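Local coordinates for sensor protein (Rhodopseudomonas palustris, PDB 2OOL) that senses light through a bound biliverdin in its chromophore-binding domain and, as a bacteriophytochrome, probably signals by histidine kinase activity, at residues 185-196 with 207-217. Residues are numbered along the deposited sequence; the frame is centred on the assembly and turned at random.
Sequences YQFAADWSGQVI and LLDFHFPSSDI. With LBV (3-[2-[(Z)-[3-(2-carboxyethyl)-5-[(Z)-(4-ethenyl-3-methyl-5-oxidanylidene-pyrrol-2-ylidene)methyl]-4-methyl-pyrrol-1-ium -2-ylidene]methyl]-5-[(Z)-[(3E)-3-ethylidene-4-methyl-5-oxidanylidene-pyrrolidin-2-ylidene]methyl]-4-methyl-1H-pyrrol-3- yl]propanoic acid), chain C.
Tyr185 packs its ring obliquely against that of Phe212, CE2 to CD1 4.0 Å, while water 1 bridges its OH to Pro213 O. Beside it, Gly193 and Phe212 exchange two backbone bonds where strand 193-200 meets the short edge strand 211-212 of the GAF-domain sheet, Gly193 N giving to Phe212 O at 3.1 Å. Glycine suits its position because a CB would run into the Tyr185 ring.

In the adjoining non-hydrogen-bonded pair, Gln194 faces His211, whose imidazole has two positions; in one of them Gln194 CG lies over the ring face. With CG anti to the backbone N (chi1 -170°) and the chain extended beyond it, NE2 extends to Asp209 O at 3.0 Å; the oxygen lies in the amide plane, though the donor stands above the carbonyl plane. Replacing Gln194 by alanine removes NE2 and is likely to leave Asp209 O without its side-chain donor.

On the Phe212 side the contact becomes chromophore pocket. LBV CAD, a vinyl carbon of the D ring, sits over the centre of one Phe212 face, a flat apolar surface suited to it. Beta-branched Val195 serves two neighbours, CG2 meeting LBV CBD at 3.8 Å and CG1 meeting Leu208. Apolar Ile217 reaches both aromatics and chromophore: CD1 touches Tyr185 CE1 and Phe187 CZ, and CG1 lies 3.5 Å from LBV C4C. Phe212, Val195 and Ile217 can thus hold the D-ring end by shape, whereas Asp216 O offers the B and C pyrrole N-H groups a common acceptor, weakly bonded to N_C.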
ATOM      1  N   TYR A 185       3.035  -8.849  20.848  1.00 52.77           N
ATOM      2  CA  TYR A 185       2.702  -9.478  22.119  1.00 52.81           C
ATOM      3  C   TYR A 185       2.024 -10.788  21.766  1.00 52.87           C
ATOM      4  O   TYR A 185       1.015 -10.773  21.064  1.00 52.52           O
ATOM      5  CB  TYR A 185       1.681  -8.590  22.851  1.00 53.69           C
ATOM      6  CG  TYR A 185       1.315  -9.011  24.261  1.00 54.27           C
ATOM      7  CD1 TYR A 185       0.045  -9.519  24.563  1.00 54.20           C
ATOM      8  CD2 TYR A 185       2.203  -8.865  25.292  1.00 54.84           C
ATOM      9  CE1 TYR A 185      -0.302  -9.889  25.862  1.00 52.83           C
ATOM     10  CE2 TYR A 185       1.873  -9.250  26.609  1.00 54.76           C
ATOM     11  CZ  TYR A 185       0.602  -9.745  26.888  1.00 57.39           C
ATOM     12  OH  TYR A 185       0.294 -10.136  28.207  1.00 56.43           O
ATOM     13  N   GLN A 186       2.545 -11.905  22.274  1.00 51.48           N
ATOM     14  CA  GLN A 186       2.001 -13.221  21.940  1.00 52.46           C
ATOM     15  C   GLN A 186       1.375 -13.832  23.177  1.00 51.95           C
ATOM     16  O   GLN A 186       1.951 -13.754  24.262  1.00 51.72           O
ATOM     17  CB  GLN A 186       3.127 -14.172  21.462  1.00 52.24           C
ATOM     18  CG  GLN A 186       2.617 -15.524  20.952  1.00 51.80           C
ATOM     19  CD  GLN A 186       3.741 -16.499  20.625  1.00 53.97           C
ATOM     20  OE1 GLN A 186       3.514 -17.550  20.031  1.00 58.66           O
ATOM     21  NE2 GLN A 186       4.939 -16.156  21.003  1.00 50.42           N
ATOM     22  N   PHE A 187       0.212 -14.447  23.010  1.00 52.56           N
ATOM     23  CA  PHE A 187      -0.509 -15.074  24.152  1.00 52.07           C
ATOM     24  C   PHE A 187       0.019 -16.510  24.356  1.00 52.73           C
ATOM     25  O   PHE A 187       0.246 -17.235  23.363  1.00 52.09           O
ATOM     26  CB  PHE A 187      -2.015 -15.084  23.896  1.00 52.21           C
ATOM     27  CG  PHE A 187      -2.695 -13.713  24.066  1.00 51.28           C
ATOM     28  CD1 PHE A 187      -3.192 -13.041  22.968  1.00 50.46           C
ATOM     29  CD2 PHE A 187      -2.772 -13.101  25.318  1.00 47.34           C
ATOM     30  CE1 PHE A 187      -3.763 -11.783  23.106  1.00 50.05           C
ATOM     31  CE2 PHE A 187      -3.360 -11.877  25.478  1.00 50.41           C
ATOM     32  CZ  PHE A 187      -3.855 -11.197  24.374  1.00 50.68           C
ATOM     33  N   ALA A 188       0.286 -16.857  25.623  1.00 51.65           N
ATOM     34  CA  ALA A 188       0.443 -18.250  26.107  1.00 51.88           C
ATOM     35  C   ALA A 188      -0.931 -18.929  26.274  1.00 52.59           C
ATOM     36  O   ALA A 188      -1.993 -18.269  26.250  1.00 52.99           O
ATOM     37  CB  ALA A 188       1.151 -18.246  27.479  1.00 50.66           C
ATOM     38  N   ALA A 189      -0.893 -20.229  26.509  1.00 52.86           N
ATOM     39  CA  ALA A 189      -2.082 -21.071  26.670  1.00 53.05           C
ATOM     40  C   ALA A 189      -2.991 -20.588  27.793  1.00 53.19           C
ATOM     41  O   ALA A 189      -4.186 -20.695  27.671  1.00 53.19           O
ATOM     42  CB  ALA A 189      -1.647 -22.515  26.910  1.00 53.22           C
ATOM     43  N   ASP A 190      -2.422 -19.985  28.839  1.00 53.48           N
ATOM     44  CA  ASP A 190      -3.202 -19.448  29.967  1.00 53.49           C
ATOM     45  C   ASP A 190      -3.621 -17.972  29.816  1.00 53.66           C
ATOM     46  O   ASP A 190      -4.023 -17.326  30.793  1.00 53.35           O
ATOM     47  CB  ASP A 190      -2.440 -19.656  31.283  1.00 54.48           C
ATOM     48  CG  ASP A 190      -1.199 -18.750  31.432  1.00 56.57           C
ATOM     49  OD1 ASP A 190      -0.954 -17.856  30.596  1.00 56.49           O
ATOM     50  OD2 ASP A 190      -0.458 -18.937  32.418  1.00 58.91           O
ATOM     51  N   TRP A 191      -3.494 -17.432  28.601  1.00 52.75           N
ATOM     52  CA  TRP A 191      -3.840 -16.055  28.302  1.00 52.19           C
ATOM     53  C   TRP A 191      -2.948 -14.974  28.958  1.00 52.67           C
ATOM     54  O   TRP A 191      -3.167 -13.774  28.760  1.00 52.97           O
ATOM     55  CB  TRP A 191      -5.391 -15.792  28.459  1.00 51.99           C
ATOM     56  CG  TRP A 191      -6.164 -16.683  27.538  1.00 48.44           C
ATOM     57  CD1 TRP A 191      -6.839 -17.804  27.874  1.00 49.27           C
ATOM     58  CD2 TRP A 191      -6.185 -16.619  26.114  1.00 48.43           C
ATOM     59  NE1 TRP A 191      -7.299 -18.439  26.753  1.00 49.48           N
ATOM     60  CE2 TRP A 191      -6.947 -17.705  25.658  1.00 49.67           C
ATOM     61  CE3 TRP A 191      -5.660 -15.729  25.175  1.00 50.68           C
ATOM     62  CZ2 TRP A 191      -7.200 -17.930  24.310  1.00 50.29           C
ATOM     63  CZ3 TRP A 191      -5.921 -15.944  23.823  1.00 49.76           C
ATOM     64  CH2 TRP A 191      -6.664 -17.044  23.405  1.00 50.24           C
ATOM     65  N   SER A 192      -1.891 -15.355  29.661  1.00 52.14           N
ATOM     66  CA  SER A 192      -0.822 -14.395  29.891  1.00 52.78           C
ATOM     67  C   SER A 192      -0.119 -14.199  28.546  1.00 53.28           C
ATOM     68  O   SER A 192      -0.440 -14.841  27.537  1.00 51.78           O
ATOM     69  CB  SER A 192       0.170 -14.863  30.949  1.00 52.96           C
ATOM     70  OG  SER A 192       0.716 -16.118  30.598  1.00 51.57           O
ATOM     71  N   GLY A 193       0.810 -13.260  28.512  1.00 54.81           N
ATOM     72  CA  GLY A 193       1.559 -13.029  27.282  1.00 55.00           C
ATOM     73  C   GLY A 193       2.923 -12.449  27.523  1.00 55.38           C
ATOM     74  O   GLY A 193       3.249 -12.036  28.647  1.00 56.21           O
ATOM     75  N   GLN A 194       3.712 -12.430  26.446  1.00 55.17           N
ATOM     76  CA  GLN A 194       5.057 -11.882  26.449  1.00 54.69           C
ATOM     77  C   GLN A 194       5.279 -11.015  25.192  1.00 53.81           C
ATOM     78  O   GLN A 194       4.846 -11.385  24.106  1.00 51.72           O
ATOM     79  CB  GLN A 194       6.058 -13.039  26.417  1.00 55.11           C
ATOM     80  CG  GLN A 194       7.492 -12.645  26.657  1.00 56.35           C
ATOM     81  CD  GLN A 194       8.435 -13.801  26.541  1.00 57.40           C
ATOM     82  OE1 GLN A 194       8.107 -14.820  25.947  1.00 64.12           O
ATOM     83  NE2 GLN A 194       9.609 -13.659  27.113  1.00 59.61           N
ATOM     84  N   VAL A 195       6.023  -9.907  25.344  1.00 53.55           N
ATOM     85  CA  VAL A 195       6.521  -9.112  24.217  1.00 52.01           C
ATOM     86  C   VAL A 195       7.643  -9.897  23.546  1.00 52.05           C
ATOM     87  O   VAL A 195       8.719 -10.079  24.110  1.00 50.85           O
ATOM     88  CB  VAL A 195       7.028  -7.740  24.700  1.00 52.78           C
ATOM     89  CG1 VAL A 195       7.657  -6.930  23.536  1.00 52.05           C
ATOM     90  CG2 VAL A 195       5.838  -6.916  25.400  1.00 47.29           C
ATOM     91  N   ILE A 196       7.394 -10.375  22.344  1.00 51.69           N
ATOM     92  CA  ILE A 196       8.389 -11.172  21.647  1.00 52.38           C
ATOM     93  C   ILE A 196       9.178 -10.375  20.602  1.00 52.20           C
ATOM     94  O   ILE A 196      10.221 -10.839  20.108  1.00 53.67           O
ATOM     95  CB  ILE A 196       7.760 -12.424  21.029  1.00 52.87           C
ATOM     96  CG1 ILE A 196       6.608 -12.053  20.078  1.00 53.22           C
ATOM     97  CG2 ILE A 196       7.213 -13.317  22.159  1.00 54.57           C
ATOM     98  CD1 ILE A 196       6.142 -13.183  19.189  1.00 53.86           C
ATOM     99  N   LEU A 207      10.124  -2.785  26.655  1.00 60.22           N
ATOM    100  CA  LEU A 207       9.427  -3.870  27.364  1.00 59.38           C
ATOM    101  C   LEU A 207       9.690  -5.242  26.716  1.00 59.05           C
ATOM    102  O   LEU A 207       8.958  -6.195  26.947  1.00 58.30           O
ATOM    103  CB  LEU A 207       7.929  -3.598  27.379  1.00 59.04           C
ATOM    104  CG  LEU A 207       7.487  -2.290  28.032  1.00 58.66           C
ATOM    105  CD1 LEU A 207       6.033  -2.020  27.778  1.00 52.05           C
ATOM    106  CD2 LEU A 207       7.786  -2.317  29.518  1.00 58.03           C
ATOM    107  N   LEU A 208      10.724  -5.337  25.897  1.00 58.50           N
ATOM    108  CA  LEU A 208      11.036  -6.570  25.185  1.00 59.05           C
ATOM    109  C   LEU A 208      11.240  -7.752  26.152  1.00 59.70           C
ATOM    110  O   LEU A 208      11.837  -7.597  27.216  1.00 58.82           O
ATOM    111  CB  LEU A 208      12.313  -6.382  24.342  1.00 58.74           C
ATOM    112  CG  LEU A 208      12.653  -7.568  23.447  1.00 58.38           C
ATOM    113  CD1 LEU A 208      11.499  -7.933  22.543  1.00 52.48           C
ATOM    114  CD2 LEU A 208      13.981  -7.318  22.654  1.00 58.96           C
ATOM    115  N   ASP A 209      10.733  -8.924  25.761  1.00 60.08           N
ATOM    116  CA  ASP A 209      10.833 -10.145  26.549  1.00 60.39           C
ATOM    117  C   ASP A 209      10.014 -10.101  27.850  1.00 60.31           C
ATOM    118  O   ASP A 209       9.975 -11.094  28.555  1.00 60.60           O
ATOM    119  CB  ASP A 209      12.306 -10.514  26.854  1.00 60.89           C
ATOM    120  CG  ASP A 209      13.108 -10.884  25.602  1.00 62.75           C
ATOM    121  OD1 ASP A 209      12.505 -11.241  24.566  1.00 66.57           O
ATOM    122  OD2 ASP A 209      14.363 -10.837  25.654  1.00 67.31           O
ATOM    123  N   PHE A 210       9.351  -8.984  28.163  1.00 59.93           N
ATOM    124  CA  PHE A 210       8.557  -8.871  29.397  1.00 60.05           C
ATOM    125  C   PHE A 210       7.280  -9.732  29.341  1.00 59.78           C
ATOM    126  O   PHE A 210       6.744  -9.967  28.278  1.00 59.46           O
ATOM    127  CB  PHE A 210       8.142  -7.421  29.661  1.00 61.09           C
ATOM    128  CG  PHE A 210       9.192  -6.589  30.316  1.00 62.34           C
ATOM    129  CD1 PHE A 210       8.888  -5.854  31.454  1.00 63.56           C
ATOM    130  CD2 PHE A 210      10.480  -6.519  29.806  1.00 62.28           C
ATOM    131  CE1 PHE A 210       9.862  -5.081  32.079  1.00 63.79           C
ATOM    132  CE2 PHE A 210      11.458  -5.760  30.433  1.00 63.12           C
ATOM    133  CZ  PHE A 210      11.153  -5.040  31.567  1.00 62.79           C
ATOM    134  N   HIS A 211       6.829 -10.195  30.505  0.50 59.28           N
ATOM    135  CA  HIS A 211       5.647 -11.042  30.642  0.50 59.35           C
ATOM    136  C   HIS A 211       4.578 -10.265  31.404  0.50 59.32           C
ATOM    137  O   HIS A 211       4.882  -9.498  32.321  0.50 59.17           O
ATOM    138  CB  HIS A 211       5.958 -12.339  31.409  0.50 58.88           C
ATOM    139  CG  HIS A 211       6.730 -13.355  30.623  0.50 57.74           C
ATOM    140  ND1 HIS A 211       6.123 -14.365  29.912  0.50 56.46           N
ATOM    141  CD2 HIS A 211       8.062 -13.536  30.467  0.50 57.67           C
ATOM    142  CE1 HIS A 211       7.046 -15.111  29.331  0.50 56.96           C
ATOM    143  NE2 HIS A 211       8.231 -14.633  29.659  0.50 57.22           N
ATOM    144  N   PHE A 212       3.327 -10.481  31.025  1.00 59.67           N
ATOM    145  CA  PHE A 212       2.206  -9.731  31.592  1.00 60.40           C
ATOM    146  C   PHE A 212       1.111 -10.714  31.943  1.00 60.71           C
ATOM    147  O   PHE A 212       0.914 -11.680  31.208  1.00 60.91           O
ATOM    148  CB  PHE A 212       1.717  -8.665  30.579  1.00 60.76           C
ATOM    149  CG  PHE A 212       2.634  -7.492  30.466  1.00 61.64           C
ATOM    150  CD1 PHE A 212       3.774  -7.560  29.659  1.00 63.35           C
ATOM    151  CD2 PHE A 212       2.420  -6.348  31.224  1.00 63.06           C
ATOM    152  CE1 PHE A 212       4.677  -6.499  29.590  1.00 61.98           C
ATOM    153  CE2 PHE A 212       3.321  -5.278  31.159  1.00 64.17           C
ATOM    154  CZ  PHE A 212       4.456  -5.364  30.334  1.00 62.08           C
ATOM    155  N   PRO A 213       0.413 -10.487  33.077  1.00 60.53           N
ATOM    156  CA  PRO A 213      -0.698 -11.354  33.496  1.00 60.69           C
ATOM    157  C   PRO A 213      -1.930 -11.329  32.595  1.00 60.81           C
ATOM    158  O   PRO A 213      -2.240 -10.323  31.971  1.00 62.24           O
ATOM    159  CB  PRO A 213      -1.039 -10.847  34.904  1.00 60.59           C
ATOM    160  CG  PRO A 213      -0.492  -9.468  34.975  1.00 60.83           C
ATOM    161  CD  PRO A 213       0.706  -9.433  34.061  1.00 60.58           C
ATOM    162  N   SER A 214      -2.639 -12.440  32.536  1.00 60.41           N
ATOM    163  CA  SER A 214      -3.843 -12.556  31.707  1.00 60.32           C
ATOM    164  C   SER A 214      -4.919 -11.492  31.953  1.00 60.22           C
ATOM    165  O   SER A 214      -5.620 -11.089  31.035  1.00 60.90           O
ATOM    166  CB  SER A 214      -4.481 -13.895  31.963  1.00 60.72           C
ATOM    167  OG  SER A 214      -4.908 -13.927  33.315  1.00 60.63           O
ATOM    168  N   SER A 215      -5.071 -11.062  33.196  1.00 60.26           N
ATOM    169  CA  SER A 215      -6.069 -10.047  33.554  1.00 59.53           C
ATOM    170  C   SER A 215      -5.801  -8.667  32.944  1.00 59.06           C
ATOM    171  O   SER A 215      -6.629  -7.780  33.054  1.00 58.94           O
ATOM    172  CB  SER A 215      -6.094  -9.869  35.067  1.00 59.89           C
ATOM    173  OG  SER A 215      -4.852  -9.323  35.531  1.00 61.55           O
ATOM    174  N   ASP A 216      -4.616  -8.448  32.382  1.00 58.31           N
ATOM    175  CA  ASP A 216      -4.345  -7.175  31.716  1.00 57.61           C
ATOM    176  C   ASP A 216      -5.149  -6.996  30.426  1.00 56.42           C
ATOM    177  O   ASP A 216      -5.360  -5.864  30.014  1.00 55.81           O
ATOM    178  CB  ASP A 216      -2.867  -7.021  31.414  1.00 57.45           C
ATOM    179  CG  ASP A 216      -2.034  -6.719  32.655  1.00 59.76           C
ATOM    180  OD1 ASP A 216      -2.573  -6.777  33.792  1.00 63.87           O
ATOM    181  OD2 ASP A 216      -0.821  -6.428  32.490  1.00 59.89           O
ATOM    182  N   ILE A 217      -5.550  -8.096  29.787  1.00 55.36           N
ATOM    183  CA  ILE A 217      -6.441  -8.058  28.620  1.00 55.37           C
ATOM    184  C   ILE A 217      -7.522  -9.119  28.877  1.00 55.07           C
ATOM    185  O   ILE A 217      -7.440 -10.223  28.339  1.00 55.22           O
ATOM    186  CB  ILE A 217      -5.716  -8.340  27.277  1.00 54.90           C
ATOM    187  CG1 ILE A 217      -4.421  -7.507  27.157  1.00 56.64           C
ATOM    188  CG2 ILE A 217      -6.642  -8.038  26.112  1.00 54.78           C
ATOM    189  CD1 ILE A 217      -3.631  -7.699  25.832  1.00 54.88           C
TER
HETATM  190  C1A LBV C 400      -5.907  -4.279  33.839  1.00 55.95           C
HETATM  191  C1B LBV C 400      -8.809  -3.938  30.490  1.00 50.99           C
HETATM  192  O1B LBV C 400     -12.702  -0.898  26.307  1.00 34.79           O
HETATM  193  C1C LBV C 400      -6.103  -3.628  26.859  1.00 43.62           C
HETATM  194  O1C LBV C 400      -4.387  -1.178  22.606  1.00 38.53           O
HETATM  195  C1D LBV C 400      -1.416  -4.166  27.292  1.00 49.75           C
HETATM  196  C2A LBV C 400      -6.813  -4.781  34.936  1.00 54.65           C
HETATM  197  C2B LBV C 400      -9.970  -3.737  29.732  1.00 46.95           C
HETATM  198  O2B LBV C 400     -11.533  -1.854  24.706  1.00 34.47           O
HETATM  199  C2C LBV C 400      -5.517  -3.485  25.584  1.00 40.66           C
HETATM  200  O2C LBV C 400      -4.395  -0.075  24.524  1.00 32.55           O
HETATM  201  C2D LBV C 400      -0.344  -4.965  27.740  1.00 50.56           C
HETATM  202  C3A LBV C 400      -8.123  -4.811  34.127  1.00 55.35           C
HETATM  203  C3B LBV C 400      -9.593  -3.519  28.409  1.00 44.10           C
HETATM  204  C3C LBV C 400      -4.167  -3.762  25.735  1.00 43.20           C
HETATM  205  C3D LBV C 400       0.781  -4.487  27.103  1.00 51.80           C
HETATM  206  C4A LBV C 400      -7.869  -4.383  32.795  1.00 54.88           C
HETATM  207  C4B LBV C 400      -8.173  -3.638  28.356  1.00 44.24           C
HETATM  208  C4C LBV C 400      -3.925  -4.036  27.092  1.00 43.28           C
HETATM  209  C4D LBV C 400       0.374  -3.415  26.298  1.00 52.52           C
HETATM  210  CAA LBV C 400      -9.393  -5.213  34.599  1.00 55.80           C
HETATM  211  CAB LBV C 400     -10.554  -3.219  27.248  1.00 40.89           C
HETATM  212  CAC LBV C 400      -6.129  -3.103  24.216  1.00 41.48           C
HETATM  213  CAD LBV C 400       2.050  -4.982  27.291  1.00 50.72           C
HETATM  214  CBA LBV C 400      -9.774  -5.771  36.011  1.00 58.06           C
HETATM  215  CBB LBV C 400     -10.574  -1.748  26.884  1.00 38.07           C
HETATM  216  CBC LBV C 400      -6.238  -1.552  24.073  1.00 40.03           C
HETATM  217  CBD LBV C 400       3.166  -4.494  26.622  1.00 50.46           C
HETATM  218  CGB LBV C 400     -11.704  -1.484  25.870  1.00 36.62           C
HETATM  219  CGC LBV C 400      -4.887  -0.861  23.696  1.00 39.62           C
HETATM  220  CHB LBV C 400      -8.904  -4.278  31.847  1.00 49.81           C
HETATM  221  CHC LBV C 400      -7.480  -3.450  27.120  1.00 42.67           C
HETATM  222  CHD LBV C 400      -2.722  -4.375  27.716  1.00 46.33           C
HETATM  223  CMA LBV C 400      -6.858  -3.728  36.055  0.50 56.38           C
HETATM  224  CMB LBV C 400     -11.420  -3.720  30.268  1.00 42.99           C
HETATM  225  CMC LBV C 400      -3.189  -3.735  24.541  1.00 40.02           C
HETATM  226  CMD LBV C 400      -0.358  -6.155  28.724  1.00 47.67           C
HETATM  227  N_A LBV C 400      -6.569  -4.088  32.680  1.00 55.96           N
HETATM  228  O_A LBV C 400      -4.705  -4.071  33.975  1.00 55.40           O
HETATM  229  N_B LBV C 400      -7.787  -3.889  29.618  1.00 43.22           N
HETATM  230  N_C LBV C 400      -5.106  -3.937  27.706  1.00 43.28           N
HETATM  231  N_D LBV C 400      -0.939  -3.257  26.460  1.00 49.36           N
HETATM  232  O_D LBV C 400       1.068  -2.700  25.555  1.00 48.55           O
HETATM  233  O   HOH W   1      -2.209 -10.123  28.935  1.00 50.90           O
HETATM  234  O   HOH W   2      -4.489 -11.489  28.329  1.00 52.96           O